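Local coordinates for protein Udp-n-acetylglucosamine pyrophosphorylase (Trypanosoma brucei, PDB 4BQH) that probably catalyses the formation of UDP-N-acetylglucosamine and diphosphate from UTP and N-acetylglucosamine 1-phosphate, and is inhibited allosterically by the bound compound, at residues A[14-20]-A[49-55]. Numbering follows the deposited sequence.
Sequences RLTGANQ and VDFRHFN. With 9VU ((3S)-3-[2-(1,3-benzodioxol-5-yl)-2-oxidanylidene-ethyl]-4-bromanyl-5-methyl-3-oxidanyl-1H-indol-2-one), chain C.
Ala18 comes within 4.8 Å of Arg52, CA to CA, where the type II turn Leu15-Ala18 lies against the first turn of helix 51-64. Phe51 fills the middle of the contact. Leu15 CD1 sits over one face of its ring in a CH-pi contact, 4.1 Å from the centroid, while Val49 CG1 covers the centre of the opposite face; Ala18 CB packs against Phe51 CB. Hydrogen bonds at both ends flank the packing of Phe51. Arg14, its chain bent at chi3 (61°), brings NH2 in the guanidinium plane onto a lone pair of Val49 O, at 3.0 Å and nearly straight (168°). Its guanidinium also bonds Ile42 O and Leu46 O, and a water joins NE to the same Val49 carbonyl. Arg52 NH1 donates to Gly17 O at 2.6 Å, almost along the C=O axis and in the guanidinium plane. The Asn55 amide works in both directions: ND2 donates to Ala18 O (2.8 Å) from above the carbonyl plane, and OD1 accepts from Gln20 NE2 (3.0 Å), the two amide planes being 36° apart. Gln20, at the N-cap position of helix 21-29, also bonds Gly221 O through NE2 and Ile223 N through OE1, linking the start of that helix to a further loop. Asp50, the N-cap of helix 51-64, receives His53 N on OD1, and its own N-H bonds OAN of the inhibitor at 2.8 Å. Side-chain donors thus hold three backbone carbonyls across the contact, and Arg14, by fixing the peptide oxygen of Val49, probably helps orient the Asp50 N-H of that same peptide toward the inhibitor.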
ATOM      1  N   ARG A  14      23.006 -17.479 -13.555  1.00 19.38           N
ATOM      2  CA  ARG A  14      22.807 -16.489 -12.480  1.00 18.96           C
ATOM      3  C   ARG A  14      23.658 -16.738 -11.246  1.00 20.24           C
ATOM      4  O   ARG A  14      24.068 -15.785 -10.609  1.00 20.92           O
ATOM      5  CB  ARG A  14      21.341 -16.359 -12.099  1.00 17.40           C
ATOM      6  CG  ARG A  14      20.495 -15.742 -13.204  1.00 16.47           C
ATOM      7  CD  ARG A  14      19.028 -15.787 -12.861  1.00 17.07           C
ATOM      8  NE  ARG A  14      18.766 -15.028 -11.633  1.00 15.43           N
ATOM      9  CZ  ARG A  14      17.669 -15.145 -10.898  1.00 15.93           C
ATOM     10  NH1 ARG A  14      16.709 -15.992 -11.253  1.00 14.73           N
ATOM     11  NH2 ARG A  14      17.539 -14.415  -9.790  1.00 15.07           N
ATOM     12  N   LEU A  15      23.946 -18.004 -10.927  1.00 19.80           N
ATOM     13  CA  LEU A  15      24.743 -18.328  -9.734  1.00 21.54           C
ATOM     14  C   LEU A  15      26.244 -18.519  -9.976  1.00 23.54           C
ATOM     15  O   LEU A  15      27.014 -18.657  -9.018  1.00 24.79           O
ATOM     16  CB  LEU A  15      24.143 -19.533  -8.981  1.00 21.72           C
ATOM     17  CG  LEU A  15      22.954 -19.263  -8.025  1.00 21.10           C
ATOM     18  CD1 LEU A  15      23.388 -18.433  -6.817  1.00 21.06           C
ATOM     19  CD2 LEU A  15      21.780 -18.583  -8.716  1.00 22.27           C
ATOM     20  N   THR A  16      26.659 -18.530 -11.240  1.00 22.41           N
ATOM     21  CA  THR A  16      28.076 -18.663 -11.561  1.00 23.49           C
ATOM     22  C   THR A  16      28.843 -17.399 -11.178  1.00 22.54           C
ATOM     23  O   THR A  16      28.454 -16.304 -11.579  1.00 22.88           O
ATOM     24  CB  THR A  16      28.277 -18.987 -13.050  1.00 24.20           C
ATOM     25  OG1 THR A  16      27.665 -20.248 -13.330  1.00 25.36           O
ATOM     26  CG2 THR A  16      29.774 -19.061 -13.387  1.00 24.34           C
ATOM     27  N   GLY A  17      29.892 -17.554 -10.375  1.00 23.20           N
ATOM     28  CA  GLY A  17      30.735 -16.417  -9.963  1.00 24.07           C
ATOM     29  C   GLY A  17      30.091 -15.548  -8.890  1.00 24.54           C
ATOM     30  O   GLY A  17      30.553 -14.438  -8.624  1.00 24.99           O
ATOM     31  N   ALA A  18      29.030 -16.064  -8.261  1.00 25.73           N
ATOM     32  CA  ALA A  18      28.257 -15.313  -7.240  1.00 23.10           C
ATOM     33  C   ALA A  18      28.677 -15.525  -5.776  1.00 21.66           C
ATOM     34  O   ALA A  18      28.031 -15.012  -4.853  1.00 20.89           O
ATOM     35  CB  ALA A  18      26.765 -15.582  -7.411  1.00 23.62           C
ATOM     36  N   ASN A  19      29.769 -16.252  -5.555  1.00 22.32           N
ATOM     37  CA  ASN A  19      30.255 -16.551  -4.205  1.00 22.57           C
ATOM     38  C   ASN A  19      29.230 -17.329  -3.366  1.00 20.90           C
ATOM     39  O   ASN A  19      29.203 -17.227  -2.137  1.00 20.41           O
ATOM     40  CB  ASN A  19      30.725 -15.280  -3.479  1.00 26.29           C
ATOM     41  CG  ASN A  19      32.104 -14.840  -3.914  1.00 31.52           C
ATOM     42  OD1 ASN A  19      32.363 -13.647  -4.066  1.00 35.13           O
ATOM     43  ND2 ASN A  19      32.998 -15.802  -4.121  1.00 30.32           N
ATOM     44  N   GLN A  20      28.389 -18.108  -4.038  1.00 17.68           N
ATOM     45  CA  GLN A  20      27.373 -18.902  -3.359  1.00 17.29           C
ATOM     46  C   GLN A  20      27.421 -20.315  -3.933  1.00 17.65           C
ATOM     47  O   GLN A  20      26.404 -20.893  -4.333  1.00 17.63           O
ATOM     48  CB  GLN A  20      25.984 -18.248  -3.522  1.00 15.79           C
ATOM     49  CG  GLN A  20      25.873 -16.887  -2.812  1.00 15.89           C
ATOM     50  CD  GLN A  20      25.910 -16.977  -1.293  1.00 16.02           C
ATOM     51  OE1 GLN A  20      25.668 -18.032  -0.716  1.00 16.04           O
ATOM     52  NE2 GLN A  20      26.208 -15.858  -0.631  1.00 15.15           N
ATOM     53  N   VAL A  49      16.722 -11.219  -9.096  1.00 12.56           N
ATOM     54  CA  VAL A  49      17.663 -11.007  -7.984  1.00 13.35           C
ATOM     55  C   VAL A  49      19.098 -11.215  -8.451  1.00 13.80           C
ATOM     56  O   VAL A  49      19.432 -12.239  -9.073  1.00 14.07           O
ATOM     57  CB  VAL A  49      17.365 -11.949  -6.787  1.00 13.18           C
ATOM     58  CG1 VAL A  49      18.541 -11.997  -5.801  1.00 14.07           C
ATOM     59  CG2 VAL A  49      16.052 -11.555  -6.098  1.00 13.79           C
ATOM     60  N   ASP A  50      19.945 -10.239  -8.137  1.00 13.62           N
ATOM     61  CA  ASP A  50      21.353 -10.275  -8.502  1.00 14.31           C
ATOM     62  C   ASP A  50      22.127 -10.767  -7.276  1.00 14.23           C
ATOM     63  O   ASP A  50      22.303 -10.042  -6.303  1.00 12.90           O
ATOM     64  CB  ASP A  50      21.780  -8.860  -8.932  1.00 15.21           C
ATOM     65  CG  ASP A  50      23.244  -8.757  -9.359  1.00 16.45           C
ATOM     66  OD1 ASP A  50      24.098  -9.560  -8.967  1.00 16.65           O
ATOM     67  OD2 ASP A  50      23.540  -7.797 -10.089  1.00 19.16           O
ATOM     68  N   PHE A  51      22.542 -12.033  -7.315  1.00 14.48           N
ATOM     69  CA  PHE A  51      23.132 -12.666  -6.133  1.00 14.32           C
ATOM     70  C   PHE A  51      24.451 -12.030  -5.724  1.00 14.37           C
ATOM     71  O   PHE A  51      24.693 -11.831  -4.532  1.00 13.95           O
ATOM     72  CB  PHE A  51      23.230 -14.199  -6.325  1.00 14.59           C
ATOM     73  CG  PHE A  51      21.896 -14.883  -6.276  1.00 15.85           C
ATOM     74  CD1 PHE A  51      21.309 -15.203  -5.048  1.00 15.79           C
ATOM     75  CD2 PHE A  51      21.194 -15.178  -7.444  1.00 15.39           C
ATOM     76  CE1 PHE A  51      20.058 -15.802  -4.999  1.00 16.07           C
ATOM     77  CE2 PHE A  51      19.946 -15.784  -7.400  1.00 15.62           C
ATOM     78  CZ  PHE A  51      19.378 -16.107  -6.183  1.00 15.80           C
ATOM     79  N   ARG A  52      25.297 -11.649  -6.691  1.00 14.71           N
ATOM     80  CA  ARG A  52      26.531 -10.933  -6.335  1.00 15.53           C
ATOM     81  C   ARG A  52      26.244  -9.610  -5.633  1.00 13.73           C
ATOM     82  O   ARG A  52      26.870  -9.280  -4.625  1.00 13.07           O
ATOM     83  CB  ARG A  52      27.368 -10.618  -7.575  1.00 18.42           C
ATOM     84  CG  ARG A  52      28.142 -11.798  -8.105  1.00 23.06           C
ATOM     85  CD  ARG A  52      29.001 -11.384  -9.299  1.00 26.00           C
ATOM     86  NE  ARG A  52      30.077 -10.471  -8.909  1.00 30.83           N
ATOM     87  CZ  ARG A  52      31.246 -10.835  -8.383  1.00 32.91           C
ATOM     88  NH1 ARG A  52      31.523 -12.114  -8.153  1.00 35.64           N
ATOM     89  NH2 ARG A  52      32.154  -9.908  -8.081  1.00 35.84           N
ATOM     90  N   HIS A  53      25.295  -8.856  -6.182  1.00 13.24           N
ATOM     91  CA  HIS A  53      24.879  -7.603  -5.579  1.00 12.78           C
ATOM     92  C   HIS A  53      24.427  -7.834  -4.153  1.00 12.37           C
ATOM     93  O   HIS A  53      24.754  -7.068  -3.256  1.00 12.55           O
ATOM     94  CB  HIS A  53      23.765  -6.955  -6.411  1.00 12.81           C
ATOM     95  CG  HIS A  53      23.129  -5.783  -5.731  1.00 13.31           C
ATOM     96  ND1 HIS A  53      23.826  -4.669  -5.403  1.00 14.39           N
ATOM     97  CD2 HIS A  53      21.831  -5.590  -5.275  1.00 13.41           C
ATOM     98  CE1 HIS A  53      23.002  -3.801  -4.778  1.00 14.54           C
ATOM     99  NE2 HIS A  53      21.778  -4.354  -4.721  1.00 13.85           N
ATOM    100  N   PHE A  54      23.673  -8.902  -3.911  1.00 12.29           N
ATOM    101  CA  PHE A  54      23.211  -9.146  -2.539  1.00 11.82           C
ATOM    102  C   PHE A  54      24.286  -9.511  -1.511  1.00 12.27           C
ATOM    103  O   PHE A  54      24.096  -9.268  -0.311  1.00 12.09           O
ATOM    104  CB  PHE A  54      22.019 -10.097  -2.517  1.00 11.67           C
ATOM    105  CG  PHE A  54      20.698  -9.366  -2.594  1.00 11.52           C
ATOM    106  CD1 PHE A  54      20.161  -8.765  -1.442  1.00 11.63           C
ATOM    107  CD2 PHE A  54      20.036  -9.210  -3.816  1.00 11.91           C
ATOM    108  CE1 PHE A  54      18.958  -8.064  -1.498  1.00 11.45           C
ATOM    109  CE2 PHE A  54      18.821  -8.505  -3.880  1.00 11.44           C
ATOM    110  CZ  PHE A  54      18.298  -7.917  -2.723  1.00 11.71           C
ATOM    111  N   ASN A  55      25.411 -10.074  -1.963  1.00 11.82           N
ATOM    112  CA  ASN A  55      26.567 -10.186  -1.059  1.00 12.49           C
ATOM    113  C   ASN A  55      27.024  -8.814  -0.559  1.00 12.44           C
ATOM    114  O   ASN A  55      27.328  -8.643   0.625  1.00 12.21           O
ATOM    115  CB  ASN A  55      27.734 -10.909  -1.736  1.00 12.74           C
ATOM    116  CG  ASN A  55      27.375 -12.316  -2.181  1.00 13.36           C
ATOM    117  OD1 ASN A  55      26.586 -13.029  -1.533  1.00 12.95           O
ATOM    118  ND2 ASN A  55      27.973 -12.731  -3.297  1.00 12.86           N
TER
HETATM  119  OAN 9VU C1539      19.001  -7.800  -7.061  1.00 13.61           O
HETATM  120  CAH 9VU C1539      18.295  -7.012  -7.720  1.00 13.99           C
HETATM  121  NAG 9VU C1539      17.928  -7.222  -8.987  1.00 14.02           N
HETATM  122  CAC 9VU C1539      17.196  -6.156  -9.412  1.00 13.59           C
HETATM  123  CAB 9VU C1539      16.653  -5.942 -10.615  1.00 13.80           C
HETATM  124  CAA 9VU C1539      15.942  -4.773 -10.932  1.00 14.26           C
HETATM  125  CAF 9VU C1539      15.823  -3.797  -9.935  1.00 14.55           C
HETATM  126  CAJ 9VU C1539      15.110  -2.581 -10.211  1.00 14.82           C
HETATM  127  CAE 9VU C1539      16.415  -4.069  -8.681  1.00 13.97           C
HETATM  128 BRA  9VU C1539      16.174  -2.749  -7.337  1.00 15.30          BR
HETATM  129  CAD 9VU C1539      17.087  -5.225  -8.423  1.00 13.91           C
HETATM  130  CAI 9VU C1539      17.800  -5.751  -7.287  1.00 13.97           C
HETATM  131  OAL 9VU C1539      18.952  -4.946  -7.021  1.00 15.78           O
HETATM  132  CAM 9VU C1539      17.020  -5.766  -5.945  1.00 13.67           C
HETATM  133  CAO 9VU C1539      15.832  -6.750  -5.929  1.00 13.40           C
HETATM  134  OAP 9VU C1539      15.720  -7.540  -6.878  1.00 14.80           O
HETATM  135  CAQ 9VU C1539      14.961  -6.733  -4.799  1.00 13.19           C
HETATM  136  CAV 9VU C1539      14.939  -5.685  -3.876  1.00 12.82           C
HETATM  137  CAU 9VU C1539      14.116  -5.697  -2.813  1.00 12.68           C
HETATM  138  OAY 9VU C1539      13.967  -4.753  -1.837  1.00 12.32           O
HETATM  139  CAX 9VU C1539      13.279  -5.465  -0.772  1.00 11.89           C
HETATM  140  OAW 9VU C1539      12.528  -6.463  -1.473  1.00 11.82           O
HETATM  141  CAT 9VU C1539      13.262  -6.699  -2.604  1.00 12.53           C
HETATM  142  CAS 9VU C1539      13.213  -7.735  -3.457  1.00 12.63           C
HETATM  143  CAR 9VU C1539      14.048  -7.771  -4.573  1.00 13.19           C
HETATM  144  O   HOH W   1      22.931 -13.372 -10.031  1.00 20.71           O
HETATM  145  O   HOH W   2      20.599 -12.664 -11.585  1.00 23.42           O
HETATM  146  O   HOH W   3      30.304 -11.081  -4.204  1.00 27.60           O